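Local coordinates for YECBM32 (PDB 2JDA), which binds polygalacturonic acid, the backbone of pectin, as a periplasmic carbohydrate-binding module of the F5/8 type C family, at residues A[28-39]-A[124-132]; A[98-106]-A[135-145]. All coordinates share one frame; numbering follows the deposited sequence.

Contact 1: residues A[28-39]-A[124-132]. With CA (calcium ion), chain C.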
loop_
_atom_site.group_PDB
_atom_site.type_symbol
_atom_site.label_atom_id
_atom_site.label_comp_id
_atom_site.label_asym_id
_atom_site.label_seq_id
_atom_site.Cartn_x
_atom_site.Cartn_y
_atom_site.Cartn_z
ATOM N N ASN A 28 6.253 -9.300 2.949
ATOM C CA ASN A 28 5.380 -9.288 4.118
ATOM C C ASN A 28 4.144 -8.427 3.887
ATOM O O ASN A 28 3.193 -8.504 4.655
ATOM C CB ASN A 28 6.071 -8.796 5.401
ATOM C CG ASN A 28 7.033 -9.778 6.068
ATOM O OD1 ASN A 28 7.754 -9.381 7.043
ATOM N ND2 ASN A 28 7.056 -10.971 5.622
ATOM N N ILE A 29 4.171 -7.531 2.906
ATOM C CA ILE A 29 3.027 -6.645 2.707
ATOM C C ILE A 29 1.883 -7.362 2.033
ATOM O O ILE A 29 0.793 -6.811 1.984
ATOM C CB ILE A 29 3.489 -5.398 1.850
ATOM C CG1 ILE A 29 2.639 -4.197 2.181
ATOM C CG2 ILE A 29 3.479 -5.687 0.362
ATOM C CD1 ILE A 29 3.087 -2.926 1.475
ATOM N N ALA A 30 2.128 -8.560 1.492
ATOM C CA ALA A 30 1.147 -9.249 0.659
ATOM C C ALA A 30 1.012 -10.728 0.981
ATOM O O ALA A 30 0.634 -11.508 0.085
ATOM C CB ALA A 30 1.491 -9.055 -0.793
ATOM N N ASP A 31 1.309 -11.102 2.231
ATOM C CA ASP A 31 1.342 -12.529 2.623
ATOM C C ASP A 31 0.093 -12.986 3.305
ATOM O O ASP A 31 0.009 -14.151 3.722
ATOM C CB ASP A 31 2.571 -12.847 3.476
ATOM C CG ASP A 31 2.644 -12.073 4.741
ATOM O OD1 ASP A 31 1.742 -11.233 5.044
ATOM O OD2 ASP A 31 3.538 -12.310 5.571
ATOM N N GLY A 32 -0.891 -12.107 3.406
ATOM C CA GLY A 32 -2.150 -12.475 4.029
ATOM C C GLY A 32 -2.117 -12.550 5.529
ATOM O O GLY A 32 -3.105 -12.957 6.182
ATOM N N ASP A 33 -1.044 -12.070 6.128
ATOM C CA ASP A 33 -0.856 -12.127 7.555
ATOM C C ASP A 33 -0.684 -10.684 8.114
ATOM O O ASP A 33 0.347 -10.057 7.860
ATOM C CB ASP A 33 0.378 -12.988 7.817
ATOM C CG ASP A 33 0.626 -13.253 9.277
ATOM O OD1 ASP A 33 0.002 -12.597 10.142
ATOM O OD2 ASP A 33 1.437 -14.125 9.650
ATOM N N VAL A 34 -1.655 -10.165 8.854
ATOM C CA VAL A 34 -1.535 -8.819 9.379
ATOM C C VAL A 34 -0.466 -8.688 10.455
ATOM O O VAL A 34 -0.148 -7.572 10.845
ATOM C CB VAL A 34 -2.873 -8.275 9.925
ATOM C CG1 VAL A 34 -3.847 -8.157 8.776
ATOM C CG2 VAL A 34 -3.364 -9.131 11.086
ATOM N N LYS A 35 0.078 -9.803 10.978
ATOM C CA LYS A 35 1.131 -9.737 11.963
ATOM C C LYS A 35 2.532 -9.541 11.338
ATOM O O LYS A 35 3.474 -9.332 12.072
ATOM C CB LYS A 35 1.195 -11.003 12.832
ATOM C CG LYS A 35 -0.098 -11.358 13.527
ATOM C CD LYS A 35 0.022 -12.849 14.060
ATOM C CE LYS A 35 -0.202 -13.969 12.963
ATOM N NZ LYS A 35 -1.378 -13.818 12.028
ATOM N N THR A 36 2.689 -9.719 10.036
ATOM C CA THR A 36 3.989 -9.428 9.382
ATOM C C THR A 36 3.837 -8.108 8.619
ATOM O O THR A 36 2.775 -7.799 8.075
ATOM C CB THR A 36 4.353 -10.507 8.373
ATOM O OG1 THR A 36 3.393 -10.499 7.308
ATOM C CG2 THR A 36 4.346 -11.879 9.005
ATOM N N ARG A 37 4.916 -7.347 8.550
ATOM C CA ARG A 37 4.920 -6.050 7.874
ATOM C C ARG A 37 6.159 -5.825 7.071
ATOM O O ARG A 37 7.190 -6.408 7.318
ATOM C CB ARG A 37 4.759 -4.936 8.895
ATOM C CG ARG A 37 5.882 -4.763 9.896
ATOM C CD ARG A 37 5.562 -3.727 10.937
ATOM N NE ARG A 37 6.555 -3.549 11.990
ATOM C CZ ARG A 37 6.594 -4.248 13.097
ATOM N NH1 ARG A 37 5.785 -5.277 13.294
ATOM N NH2 ARG A 37 7.505 -3.914 13.985
ATOM N N TRP A 38 5.996 -4.988 6.057
ATOM C CA TRP A 38 7.099 -4.290 5.414
ATOM C C TRP A 38 7.313 -2.985 6.154
ATOM O O TRP A 38 6.354 -2.272 6.463
ATOM C CB TRP A 38 6.736 -3.970 3.951
ATOM C CG TRP A 38 7.695 -3.023 3.288
ATOM C CD1 TRP A 38 9.013 -3.285 2.989
ATOM C CD2 TRP A 38 7.451 -1.692 2.864
ATOM N NE1 TRP A 38 9.619 -2.174 2.468
ATOM C CE2 TRP A 38 8.664 -1.189 2.330
ATOM C CE3 TRP A 38 6.329 -0.829 2.905
ATOM C CZ2 TRP A 38 8.776 0.109 1.852
ATOM C CZ3 TRP A 38 6.448 0.437 2.427
ATOM C CH2 TRP A 38 7.677 0.897 1.890
ATOM N N ALA A 39 8.566 -2.645 6.383
ATOM C CA ALA A 39 8.934 -1.359 6.995
ATOM C C ALA A 39 10.230 -0.842 6.386
ATOM O O ALA A 39 11.168 -1.599 6.184
ATOM C CB ALA A 39 9.106 -1.465 8.471
ATOM N N ASN A 124 10.068 8.591 10.990
ATOM C CA ASN A 124 10.277 8.546 9.552
ATOM C C ASN A 124 10.203 7.096 9.048
ATOM O O ASN A 124 10.597 6.828 7.918
ATOM C CB ASN A 124 11.571 9.248 9.063
ATOM C CG ASN A 124 12.764 8.472 9.354
ATOM O OD1 ASN A 124 12.723 7.483 10.125
ATOM N ND2 ASN A 124 13.868 8.897 8.773
ATOM N N TRP A 125 9.596 6.203 9.797
ATOM C CA TRP A 125 9.344 4.858 9.286
ATOM C C TRP A 125 7.996 4.787 8.571
ATOM O O TRP A 125 7.000 5.369 9.007
ATOM C CB TRP A 125 9.374 3.789 10.380
ATOM C CG TRP A 125 10.750 3.484 10.878
ATOM C CD1 TRP A 125 11.418 4.106 11.902
ATOM C CD2 TRP A 125 11.635 2.531 10.349
ATOM N NE1 TRP A 125 12.673 3.559 12.048
ATOM C CE2 TRP A 125 12.821 2.572 11.116
ATOM C CE3 TRP A 125 11.549 1.600 9.325
ATOM C CZ2 TRP A 125 13.891 1.770 10.854
ATOM C CZ3 TRP A 125 12.629 0.825 9.063
ATOM C CH2 TRP A 125 13.764 0.869 9.842
ATOM N N SER A 126 7.990 4.051 7.471
ATOM C CA SER A 126 6.788 3.646 6.773
ATOM C C SER A 126 6.597 2.176 7.027
ATOM O O SER A 126 7.502 1.393 6.740
ATOM C CB SER A 126 6.934 3.898 5.267
ATOM O OG SER A 126 7.101 5.288 4.961
ATOM N N ALA A 127 5.469 1.765 7.587
ATOM C CA ALA A 127 5.289 0.372 7.944
ATOM C C ALA A 127 3.848 -0.048 7.606
ATOM O O ALA A 127 2.899 0.596 8.044
ATOM C CB ALA A 127 5.609 0.152 9.434
ATOM N N ILE A 128 3.704 -1.105 6.835
ATOM C CA ILE A 128 2.420 -1.572 6.324
ATOM C C ILE A 128 2.292 -3.061 6.589
ATOM O O ILE A 128 3.116 -3.835 6.143
ATOM C CB ILE A 128 2.229 -1.223 4.828
ATOM C CG1 ILE A 128 2.322 0.291 4.613
ATOM C CG2 ILE A 128 0.922 -1.751 4.369
ATOM C CD1 ILE A 128 2.403 0.758 3.126
ATOM N N ASN A 129 1.236 -3.440 7.310
ATOM C CA ASN A 129 1.011 -4.855 7.595
ATOM C C ASN A 129 0.529 -5.618 6.376
ATOM O O ASN A 129 0.936 -6.772 6.121
ATOM C CB ASN A 129 -0.012 -5.030 8.717
ATOM C CG ASN A 129 0.411 -4.434 10.051
ATOM O OD1 ASN A 129 1.587 -4.256 10.344
ATOM N ND2 ASN A 129 -0.605 -4.096 10.902
ATOM N N GLU A 130 -0.381 -5.021 5.606
ATOM C CA GLU A 130 -0.987 -5.718 4.495
ATOM C C GLU A 130 -1.584 -4.700 3.517
ATOM O O GLU A 130 -2.026 -3.599 3.862
ATOM C CB GLU A 130 -2.097 -6.633 5.024
ATOM C CG GLU A 130 -2.398 -7.804 4.163
ATOM C CD GLU A 130 -1.312 -8.879 4.057
ATOM O OE1 GLU A 130 -0.361 -9.109 4.874
ATOM O OE2 GLU A 130 -1.398 -9.463 3.021
ATOM N N ILE A 131 -1.484 -5.069 2.246
ATOM C CA ILE A 131 -2.157 -4.409 1.170
ATOM C C ILE A 131 -2.803 -5.464 0.306
ATOM O O ILE A 131 -2.240 -6.516 0.027
ATOM C CB ILE A 131 -1.165 -3.565 0.379
ATOM C CG1 ILE A 131 -1.849 -2.590 -0.556
ATOM C CG2 ILE A 131 -0.224 -4.398 -0.329
ATOM C CD1 ILE A 131 -1.040 -1.258 -0.583
ATOM N N ALA A 132 -3.985 -5.154 -0.189
ATOM C CA ALA A 132 -4.642 -6.035 -1.165
ATOM C C ALA A 132 -5.309 -5.162 -2.238
ATOM O O ALA A 132 -5.667 -4.001 -1.971
ATOM C CB ALA A 132 -5.639 -6.944 -0.508
HETATM CA CA CA C . 1.650 -9.045 6.255
HETATM O O HOH W 1 2.881 -6.083 11.902
#
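Glu130 and Asp31 reach one calcium ion from the two segments, OE1 of Glu130 at 2.4 Å and OD1 of Asp31 at 2.5 Å from the metal, their carboxylate planes 3° apart. Five further oxygens complete a sevenfold shell: the carbonyls of Asn28, Asp33, Thr36 and Asn129, and OG1 of Thr36, which makes that residue bidentate. Four of the seven ligands are backbone carbonyls, so the site depends on the paths of both segments.

A second set of bonds holds these ligands. Glu130 bends at chi2 (68°), bringing its carboxylate to the loop 30-36; OE2 then accepts from Gly32 N at 2.7 Å, the donor lying 40° out of the carboxylate plane. On Asp31, OD2 takes the hydroxyl of Thr36 on its syn side (OG1 to OD2, 2.5 Å), while OD1 accepts from Asp33 N in an Asx turn. Asp33 opens a type I turn to Thr36, and its OD1 is gripped from opposite faces by Lys35 N and Lys35 NZ.

A calcium held by such a loop at one end of a beta-sandwich is a recurrent structural feature of family 32 modules. Here strand 125-128 pairs antiparallel with 38-39, Ile128 N donating to Trp38 O at 2.9 Å, and at a classic bulge opposite Val62, Asn129 gives its carbonyl and Glu130 its carboxylate to the metal.

Further out, Ile131 N bonds Ile29 O, and the Ile29 side chain packs inward: its CG1 lies 3.7 Å from CG2 of Ile128 and also touches CG2 of Ile131. Val46 and Leu48 of strand 44-50 cover this isoleucine from the facing sheet. Beside the site, a water donates to Asn129 OD1 and accepts weakly from Arg37 NH1; Arg37 also makes a cation-pi contact with Phe64.

Contact 2: residues A[98-106]-A[135-145]. With SO4 (sulfate ion), chain H.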
loop_
_atom_site.group_PDB
_atom_site.type_symbol
_atom_site.label_atom_id
_atom_site.label_comp_id
_atom_site.label_asym_id
_atom_site.label_seq_id
_atom_site.Cartn_x
_atom_site.Cartn_y
_atom_site.Cartn_z
ATOM N N LYS A 98 -8.385 0.214 13.971
ATOM C CA LYS A 98 -7.387 -0.805 13.617
ATOM C C LYS A 98 -7.860 -1.719 12.497
ATOM O O LYS A 98 -7.278 -2.767 12.251
ATOM C CB LYS A 98 -7.011 -1.643 14.844
ATOM C CG LYS A 98 -6.352 -0.839 15.941
ATOM C CD LYS A 98 -6.196 -1.655 17.247
ATOM C CE LYS A 98 -5.438 -0.916 18.297
ATOM N NZ LYS A 98 -5.076 -1.893 19.400
ATOM N N ASN A 99 -8.902 -1.310 11.789
ATOM C CA ASN A 99 -9.511 -2.148 10.776
ATOM C C ASN A 99 -8.910 -2.042 9.359
ATOM O O ASN A 99 -9.287 -2.792 8.486
ATOM C CB ASN A 99 -10.968 -1.749 10.645
ATOM C CG ASN A 99 -11.804 -2.171 11.813
ATOM O OD1 ASN A 99 -11.483 -3.109 12.558
ATOM N ND2 ASN A 99 -12.937 -1.476 11.960
ATOM N N GLY A 100 -7.983 -1.137 9.125
ATOM C CA GLY A 100 -7.555 -0.885 7.767
ATOM C C GLY A 100 -8.577 -0.010 7.058
ATOM O O GLY A 100 -9.600 0.381 7.636
ATOM N N GLU A 101 -8.271 0.313 5.811
ATOM C CA GLU A 101 -9.127 1.187 5.013
ATOM C C GLU A 101 -9.258 0.652 3.596
ATOM O O GLU A 101 -8.278 0.103 3.041
ATOM C CB GLU A 101 -8.583 2.596 4.908
ATOM C CG GLU A 101 -8.459 3.309 6.228
ATOM C CD GLU A 101 -7.874 4.679 6.070
ATOM O OE1 GLU A 101 -8.620 5.612 5.682
ATOM O OE2 GLU A 101 -6.668 4.842 6.406
ATOM N N LYS A 102 -10.448 0.845 3.007
ATOM C CA LYS A 102 -10.714 0.450 1.630
ATOM C C LYS A 102 -10.748 1.746 0.824
ATOM O O LYS A 102 -11.686 2.540 0.914
ATOM C CB LYS A 102 -12.063 -0.267 1.562
ATOM C CG LYS A 102 -12.423 -0.742 0.181
ATOM C CD LYS A 102 -13.707 -1.586 0.163
ATOM C CE LYS A 102 -14.916 -0.788 0.060
ATOM N NZ LYS A 102 -16.008 -1.720 -0.520
ATOM N N LEU A 103 -9.709 1.940 0.046
ATOM C CA LEU A 103 -9.543 3.129 -0.784
ATOM C C LEU A 103 -10.159 2.882 -2.120
ATOM O O LEU A 103 -9.864 1.855 -2.748
ATOM C CB LEU A 103 -8.047 3.461 -0.952
ATOM C CG LEU A 103 -7.214 3.513 0.330
ATOM C CD1 LEU A 103 -5.785 3.818 -0.038
ATOM C CD2 LEU A 103 -7.775 4.462 1.348
ATOM N N THR A 104 -10.953 3.836 -2.595
ATOM C CA THR A 104 -11.631 3.699 -3.905
ATOM C C THR A 104 -11.335 4.900 -4.788
ATOM O O THR A 104 -10.926 5.941 -4.317
ATOM C CB THR A 104 -13.141 3.502 -3.743
ATOM O OG1 THR A 104 -13.713 4.648 -3.114
ATOM C CG2 THR A 104 -13.462 2.316 -2.881
ATOM N N PHE A 105 -11.593 4.737 -6.083
ATOM C CA PHE A 105 -11.141 5.666 -7.085
ATOM C C PHE A 105 -11.763 5.218 -8.405
ATOM O O PHE A 105 -12.248 4.087 -8.549
ATOM C CB PHE A 105 -9.611 5.682 -7.206
ATOM C CG PHE A 105 -8.991 4.322 -7.049
ATOM C CD1 PHE A 105 -8.943 3.439 -8.105
ATOM C CD2 PHE A 105 -8.513 3.903 -5.825
ATOM C CE1 PHE A 105 -8.383 2.168 -7.947
ATOM C CE2 PHE A 105 -7.994 2.667 -5.645
ATOM C CZ PHE A 105 -7.926 1.774 -6.710
ATOM N N THR A 106 -11.774 6.121 -9.362
ATOM C CA THR A 106 -12.181 5.778 -10.733
ATOM C C THR A 106 -11.370 4.551 -11.172
ATOM O O THR A 106 -10.114 4.607 -11.123
ATOM C CB THR A 106 -11.858 6.934 -11.664
ATOM O OG1 THR A 106 -12.756 8.030 -11.404
ATOM C CG2 THR A 106 -12.091 6.536 -13.100
ATOM N N SER A 135 -10.276 -5.704 -2.941
ATOM C CA SER A 135 -10.710 -6.402 -1.748
ATOM C C SER A 135 -12.216 -6.355 -1.579
ATOM O O SER A 135 -12.863 -5.373 -1.880
ATOM C CB SER A 135 -10.057 -5.719 -0.577
ATOM O OG SER A 135 -10.457 -6.229 0.680
ATOM N N ALA A 136 -12.746 -7.448 -1.040
ATOM C CA ALA A 136 -14.131 -7.509 -0.575
ATOM C C ALA A 136 -14.304 -7.159 0.916
ATOM O O ALA A 136 -15.381 -7.355 1.471
ATOM C CB ALA A 136 -14.693 -8.885 -0.871
ATOM N N ALA A 137 -13.287 -6.604 1.557
ATOM C CA ALA A 137 -13.381 -6.219 2.966
ATOM C C ALA A 137 -14.640 -5.394 3.229
ATOM O O ALA A 137 -15.010 -4.540 2.438
ATOM C CB ALA A 137 -12.174 -5.482 3.387
ATOM N N ALA A 138 -15.266 -5.674 4.374
ATOM C CA ALA A 138 -16.487 -5.027 4.820
ATOM C C ALA A 138 -16.134 -3.771 5.589
ATOM O O ALA A 138 -16.223 -3.684 6.813
ATOM C CB ALA A 138 -17.300 -6.030 5.668
ATOM N N LEU A 139 -15.674 -2.786 4.811
ATOM C CA LEU A 139 -15.221 -1.523 5.295
ATOM C C LEU A 139 -15.825 -0.437 4.414
ATOM O O LEU A 139 -16.061 -0.677 3.220
ATOM C CB LEU A 139 -13.701 -1.427 5.150
ATOM C CG LEU A 139 -12.862 -2.382 6.000
ATOM C CD1 LEU A 139 -11.438 -2.216 5.581
ATOM C CD2 LEU A 139 -13.037 -2.083 7.479
ATOM N N PRO A 140 -16.105 0.746 4.971
ATOM C CA PRO A 140 -16.664 1.813 4.127
ATOM C C PRO A 140 -15.655 2.264 3.062
ATOM O O PRO A 140 -14.449 2.338 3.316
ATOM C CB PRO A 140 -16.927 2.947 5.105
ATOM C CG PRO A 140 -15.981 2.756 6.172
ATOM C CD PRO A 140 -15.882 1.233 6.358
ATOM N N SER A 141 -16.143 2.603 1.874
ATOM C CA SER A 141 -15.285 3.142 0.847
ATOM C C SER A 141 -14.786 4.513 1.234
ATOM O O SER A 141 -15.578 5.359 1.661
ATOM C CB SER A 141 -16.066 3.251 -0.448
ATOM O OG SER A 141 -16.364 1.980 -0.973
ATOM N N ARG A 142 -13.484 4.732 1.094
ATOM C CA ARG A 142 -12.873 6.051 1.196
ATOM C C ARG A 142 -12.386 6.436 -0.188
ATOM O O ARG A 142 -11.404 5.910 -0.686
ATOM C CB ARG A 142 -11.718 6.074 2.183
ATOM C CG ARG A 142 -10.992 7.378 2.261
ATOM C CD ARG A 142 -9.771 7.308 3.112
ATOM N NE ARG A 142 -8.952 8.486 2.932
ATOM C CZ ARG A 142 -7.780 8.678 3.531
ATOM N NH1 ARG A 142 -7.288 7.765 4.384
ATOM N NH2 ARG A 142 -7.092 9.779 3.269
ATOM N N ALA A 143 -13.127 7.328 -0.827
ATOM C CA ALA A 143 -12.765 7.745 -2.176
ATOM C C ALA A 143 -11.557 8.674 -2.094
ATOM O O ALA A 143 -11.564 9.645 -1.344
ATOM C CB ALA A 143 -13.934 8.427 -2.875
ATOM N N ILE A 144 -10.501 8.396 -2.878
ATOM C CA ILE A 144 -9.247 9.147 -2.723
ATOM C C ILE A 144 -8.967 10.163 -3.751
ATOM O O ILE A 144 -8.113 11.062 -3.523
ATOM C CB ILE A 144 -8.018 8.238 -2.537
ATOM C CG1 ILE A 144 -7.835 7.308 -3.744
ATOM C CG2 ILE A 144 -8.164 7.444 -1.261
ATOM C CD1 ILE A 144 -6.564 6.476 -3.692
ATOM N N LYS A 145 -9.637 10.047 -4.871
ATOM C CA LYS A 145 -9.639 11.156 -5.844
ATOM C C LYS A 145 -10.927 11.095 -6.689
ATOM O O LYS A 145 -11.463 9.968 -6.884
ATOM C CB LYS A 145 -8.367 11.053 -6.699
ATOM C CG LYS A 145 -8.230 12.136 -7.754
ATOM C CD LYS A 145 -6.915 11.918 -8.524
ATOM C CE LYS A 145 -6.751 12.879 -9.645
ATOM N NZ LYS A 145 -5.481 12.500 -10.390
HETATM S S SO4 H . -19.567 1.207 0.684
HETATM O O1 SO4 H . -19.044 2.038 1.745
HETATM O O2 SO4 H . -18.440 0.710 -0.138
HETATM O O3 SO4 H . -20.168 0.032 1.332
HETATM O O4 SO4 H . -20.341 1.978 -0.159
HETATM O O HOH W 2 -12.227 2.439 4.828
HETATM O O HOH W 3 -14.977 -4.437 -0.322
HETATM O O HOH W 4 -15.294 -3.861 -2.488
HETATM O O HOH W 5 -10.586 8.870 -9.158
#
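Parallel pairing of the C-terminal strand 141-143 with strand 101-105 adds an edge to the mixed sheet, at the surface of the domain. Three backbone bonds set the register: Arg142 N to Lys102 O (2.8 Å), Thr104 N to Arg142 O (2.9 Å) and Ile144 N to Thr104 O (2.9 Å).

Arg142 lies alongside Leu103, its extended side chain (CG anti to the backbone nitrogen, chi1 176°) carrying NH1 to OE1 of Glu101 in a salt bridge (2.8 Å). The carboxylate meets the guanidinium at its edge, the two planes 21° apart; Glu92 O also accepts from NH1, and Ser94 N donates to OE2. Ile144 crosses Leu103 at about a right angle and sets CD1 3.9 Å from CD2 of Phe105, where Ile75, Ala88 and Leu91 also touch Ile144.

Lys102 turns the other way, across the loop 135-140. Bending at chi3 brings its CE within 3.3 Å of Ser141 OG, and two waters link NZ to Ser135 O. Leu139 sets CD1 and CD2 against Asn99 and Gly100, its CB beside Lys102 CB. O1 of a sulfate, probably from the crystallisation liquor, accepts from Ser141 N (3.0 Å) and O2 from Ser141 OG, with a weak bond from Lys102 NZ to O2.

The arrangement is a parallel edge pair in a largely antiparallel beta-sandwich, the jelly-roll-like fold of F5/8 type C domains.

Overall arrangement
Both contacts reach the mixed sheet, their centres about 17 Å apart, and their second segments follow each other closely in the chain. The principle they illustrate is that place in the fold sets the chemistry. Contact 1 is partly buried, combines an antiparallel strand pair with a calcium-binding loop, and concentrates its polar atoms on a metal, with isoleucines packed together beside the site. Contact 2 is a surface contact that finishes the sheet edge with a parallel strand; besides its backbone bonds, its polar side chains meet a salt-bridge partner, waters and an anion probably from the crystallisation liquor. Strand 53-63 connects the two, pairing with 125-133 as well as 101-105.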